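Local coordinates for competence damage-inducible protein A (Klebsiella pneumoniae subsp. pneumoniae MGH 78578, PDB 5V01) that is of unproven function but belongs to the CinA family, whose C-terminal domain in some relatives is a nicotinamide mononucleotide deamidase, at residues V129-N134 against K142-A147. Sequence-based numbering, arbitrary orientation. Where two conformers were deposited one is given.
Sequences VWFAWN and KRMCFA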
ATOM      1  N   VAL A 129      -5.736  12.908 -12.146  1.00 17.12           N
ATOM      2  CA  VAL A 129      -5.952  12.002 -11.018  1.00 14.43           C
ATOM      3  C   VAL A 129      -7.361  12.201 -10.466  1.00 14.43           C
ATOM      4  O   VAL A 129      -7.766  13.350 -10.204  1.00 16.18           O
ATOM      5  CB  VAL A 129      -4.918  12.213  -9.892  1.00 15.46           C
ATOM      6  CG1 VAL A 129      -5.138  11.186  -8.778  1.00 14.61           C
ATOM      7  CG2 VAL A 129      -3.489  12.147 -10.418  1.00 17.57           C
ATOM      8  N   TRP A 130      -8.103  11.104 -10.333  1.00 13.74           N
ATOM      9  CA  TRP A 130      -9.396  11.070  -9.677  1.00 13.57           C
ATOM     10  C   TRP A 130      -9.281  10.616  -8.223  1.00 12.66           C
ATOM     11  O   TRP A 130      -8.510   9.701  -7.905  1.00 12.78           O
ATOM     12  CB  TRP A 130     -10.382  10.157 -10.421  1.00 14.05           C
ATOM     13  CG  TRP A 130     -11.092  10.805 -11.577  1.00 15.19           C
ATOM     14  CD1 TRP A 130     -10.764  10.718 -12.906  1.00 16.21           C
ATOM     15  CD2 TRP A 130     -12.261  11.616 -11.500  1.00 16.52           C
ATOM     16  NE1 TRP A 130     -11.650  11.442 -13.660  1.00 17.98           N
ATOM     17  CE2 TRP A 130     -12.591  11.996 -12.828  1.00 16.89           C
ATOM     18  CE3 TRP A 130     -13.074  12.047 -10.449  1.00 16.79           C
ATOM     19  CZ2 TRP A 130     -13.700  12.801 -13.127  1.00 18.94           C
ATOM     20  CZ3 TRP A 130     -14.167  12.861 -10.750  1.00 17.59           C
ATOM     21  CH2 TRP A 130     -14.473  13.215 -12.076  1.00 18.06           C
ATOM     22  N   PHE A 131     -10.067  11.255  -7.372  1.00 12.60           N
ATOM     23  CA  PHE A 131     -10.133  10.994  -5.955  1.00 12.46           C
ATOM     24  C   PHE A 131     -11.555  10.696  -5.558  1.00 11.83           C
ATOM     25  O   PHE A 131     -12.478  11.358  -6.087  1.00 13.17           O
ATOM     26  CB  PHE A 131      -9.697  12.247  -5.170  1.00 12.29           C
ATOM     27  CG  PHE A 131      -8.269  12.655  -5.418  1.00 12.63           C
ATOM     28  CD1 PHE A 131      -7.939  13.412  -6.517  1.00 13.25           C
ATOM     29  CD2 PHE A 131      -7.250  12.239  -4.551  1.00 12.70           C
ATOM     30  CE1 PHE A 131      -6.628  13.761  -6.768  1.00 13.79           C
ATOM     31  CE2 PHE A 131      -5.936  12.591  -4.795  1.00 12.50           C
ATOM     32  CZ  PHE A 131      -5.616  13.364  -5.889  1.00 13.84           C
ATOM     33  N   ALA A 132     -11.737   9.785  -4.607  1.00 11.26           N
ATOM     34  CA  ALA A 132     -13.007   9.581  -3.909  1.00 12.68           C
ATOM     35  C   ALA A 132     -12.775   9.549  -2.411  1.00 12.15           C
ATOM     36  O   ALA A 132     -11.820   8.892  -1.958  1.00 12.51           O
ATOM     37  CB  ALA A 132     -13.663   8.290  -4.343  1.00 14.40           C
ATOM     38  N   TRP A 133     -13.612  10.252  -1.653  1.00 12.82           N
ATOM     39  CA  TRP A 133     -13.621  10.182  -0.201  1.00 12.92           C
ATOM     40  C   TRP A 133     -15.016   9.697   0.159  1.00 13.35           C
ATOM     41  O   TRP A 133     -16.017  10.361  -0.173  1.00 15.56           O
ATOM     42  CB  TRP A 133     -13.323  11.541   0.455  1.00 13.78           C
ATOM     43  CG  TRP A 133     -12.052  12.169   0.066  1.00 12.79           C
ATOM     44  CD1 TRP A 133     -10.872  12.189   0.809  1.00 12.29           C
ATOM     45  CD2 TRP A 133     -11.793  12.952  -1.100  1.00 13.51           C
ATOM     46  NE1 TRP A 133      -9.925  12.909   0.150  1.00 13.44           N
ATOM     47  CE2 TRP A 133     -10.446  13.383  -1.023  1.00 12.68           C
ATOM     48  CE3 TRP A 133     -12.572  13.372  -2.192  1.00 13.55           C
ATOM     49  CZ2 TRP A 133      -9.859  14.185  -2.006  1.00 12.90           C
ATOM     50  CZ3 TRP A 133     -11.983  14.163  -3.156  1.00 14.45           C
ATOM     51  CH2 TRP A 133     -10.653  14.574  -3.056  1.00 14.18           C
ATOM     52  N   ASN A 134     -15.094   8.530   0.780  1.00 14.07           N
ATOM     53  CA  ASN A 134     -16.325   7.828   1.073  1.00 16.14           C
ATOM     54  C   ASN A 134     -16.460   7.760   2.593  1.00 15.35           C
ATOM     55  O   ASN A 134     -15.691   7.073   3.244  1.00 16.36           O
ATOM     56  CB  ASN A 134     -16.287   6.469   0.379  1.00 16.42           C
ATOM     57  CG  ASN A 134     -17.495   5.608   0.642  1.00 17.91           C
ATOM     58  OD1 ASN A 134     -18.249   5.821   1.587  1.00 20.16           O
ATOM     59  ND2 ASN A 134     -17.649   4.577  -0.188  1.00 20.22           N
ATOM     60  N   LYS A 142     -13.417  14.059  -6.921  1.00 15.00           N
ATOM     61  CA  LYS A 142     -12.738  15.218  -7.491  1.00 16.05           C
ATOM     62  C   LYS A 142     -11.706  14.789  -8.499  1.00 15.80           C
ATOM     63  O   LYS A 142     -10.932  13.868  -8.234  1.00 15.39           O
ATOM     64  CB  LYS A 142     -12.034  16.026  -6.391  1.00 17.99           C
ATOM     65  CG  LYS A 142     -11.249  17.248  -6.856  1.00 20.01           C
ATOM     66  CD  LYS A 142     -12.170  18.436  -7.034  1.00 24.54           C
ATOM     67  CE  LYS A 142     -11.394  19.732  -7.146  1.00 28.74           C
ATOM     68  NZ  LYS A 142     -11.128  20.086  -8.560  1.00 39.79           N
ATOM     69  N   ARG A 143     -11.696  15.455  -9.650  0.50 16.37           N
ATOM     70  CA  ARG A 143     -10.661  15.292 -10.668  0.50 17.09           C
ATOM     71  C   ARG A 143      -9.668  16.434 -10.551  0.50 17.87           C
ATOM     72  O   ARG A 143     -10.068  17.602 -10.508  0.50 21.70           O
ATOM     73  CB  ARG A 143     -11.286  15.308 -12.060  0.50 18.26           C
ATOM     74  CG  ARG A 143     -10.300  15.169 -13.208  0.50 21.32           C
ATOM     75  CD  ARG A 143     -11.010  15.299 -14.555  0.50 24.95           C
ATOM     76  NE  ARG A 143     -10.123  15.065 -15.693  0.50 28.14           N
ATOM     77  CZ  ARG A 143      -9.267  15.963 -16.180  0.50 29.58           C
ATOM     78  NH1 ARG A 143      -9.182  17.166 -15.622  0.50 29.67           N
ATOM     79  NH2 ARG A 143      -8.492  15.659 -17.226  0.50 28.44           N
ATOM     80  N   MET A 144      -8.383  16.088 -10.497  1.00 17.21           N
ATOM     81  CA  MET A 144      -7.285  17.074 -10.456  1.00 17.48           C
ATOM     82  C   MET A 144      -6.350  16.830 -11.633  1.00 20.43           C
ATOM     83  O   MET A 144      -6.291  15.712 -12.155  1.00 20.77           O
ATOM     84  CB  MET A 144      -6.489  16.963  -9.145  1.00 18.33           C
ATOM     85  CG  MET A 144      -7.277  17.278  -7.887  1.00 20.43           C
ATOM     86  SD  MET A 144      -7.750  19.002  -7.805  1.00 23.77           S
ATOM     87  CE  MET A 144      -6.195  19.808  -7.419  1.00 27.97           C
ATOM     88  N   CYS A 145      -5.650  17.864 -12.106  0.50 23.89           N
ATOM     89  CA  CYS A 145      -4.546  17.665 -13.076  0.50 26.86           C
ATOM     90  C   CYS A 145      -3.281  18.317 -12.529  0.50 25.84           C
ATOM     91  O   CYS A 145      -3.149  19.539 -12.538  0.50 32.77           O
ATOM     92  CB  CYS A 145      -4.879  18.176 -14.490  0.50 30.27           C
ATOM     93  SG  CYS A 145      -3.922  17.389 -15.834  0.50 35.03           S
ATOM     94  N   PHE A 146      -2.354  17.478 -12.070  1.00 23.09           N
ATOM     95  CA  PHE A 146      -1.105  17.896 -11.425  1.00 22.78           C
ATOM     96  C   PHE A 146       0.018  17.980 -12.433  1.00 26.26           C
ATOM     97  O   PHE A 146       0.096  17.170 -13.364  1.00 28.60           O
ATOM     98  CB  PHE A 146      -0.698  16.887 -10.350  1.00 22.35           C
ATOM     99  CG  PHE A 146      -1.702  16.730  -9.248  1.00 19.69           C
ATOM    100  CD1 PHE A 146      -1.911  17.738  -8.318  1.00 19.99           C
ATOM    101  CD2 PHE A 146      -2.421  15.559  -9.124  1.00 17.58           C
ATOM    102  CE1 PHE A 146      -2.833  17.577  -7.292  1.00 19.45           C
ATOM    103  CE2 PHE A 146      -3.343  15.390  -8.109  1.00 18.00           C
ATOM    104  CZ  PHE A 146      -3.550  16.400  -7.181  1.00 16.99           C
ATOM    105  N   ALA A 147       0.903  18.947 -12.225  1.00 27.50           N
ATOM    106  CA  ALA A 147       2.068  19.143 -13.081  1.00 27.10           C
ATOM    107  C   ALA A 147       3.279  18.428 -12.486  1.00 28.65           C
ATOM    108  O   ALA A 147       3.352  18.206 -11.272  1.00 28.96           O
ATOM    109  CB  ALA A 147       2.339  20.630 -13.254  1.00 31.11           C
TER
HETATM  110  O   HOH W   1     -11.277  12.020 -16.532  1.00 29.45           O
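The beta hairpin of strands 128-135 and 138-145, at one edge of the mixed sheet, pairs Val129 with Met144 and Phe131 with Lys142 as antiparallel hydrogen-bonded pairs. Met144 N gives Val129 O an almost straight bond of 2.8 Å, and Phe131 N reaches Lys142 O at 2.9 Å; each is matched by a return bond. Between them, Trp130 and Arg143 form the non-hydrogen-bonded pair, with both side chains on the face that helix 89-103 packs against through Trp130. Here Arg143 CB sits 3.6 Å from the centroid of the six-membered ring of Trp130, a CH-pi contact only 10° off the ring normal. With Arg143 CG anti to the backbone N (chi1 179°) and the chain extended to NE, CG and CD follow CB along the indole near NE1, and the guanidinium is carried beyond it in one of two modelled conformers. In that conformer a water accepts from Trp130 NE1 at 3.0 Å and, weakly, from Arg143 NE. On the sheet's other face the hairpin meets helix 150-169, where Tyr160 lies edge-to-face with Phe131. Along that face Phe131 CE1 touches Met144 CG at 3.7 Å, while Phe131 CZ and Phe146 CE2 meet edge to edge at 3.8 Å. Phe146, one residue past the end of strand 138-145, also takes the Val129 CG2 methyl at its ring edge. Further along, Lys142 CB abuts the indole edge of Trp133 at CZ3, 3.7 Å away.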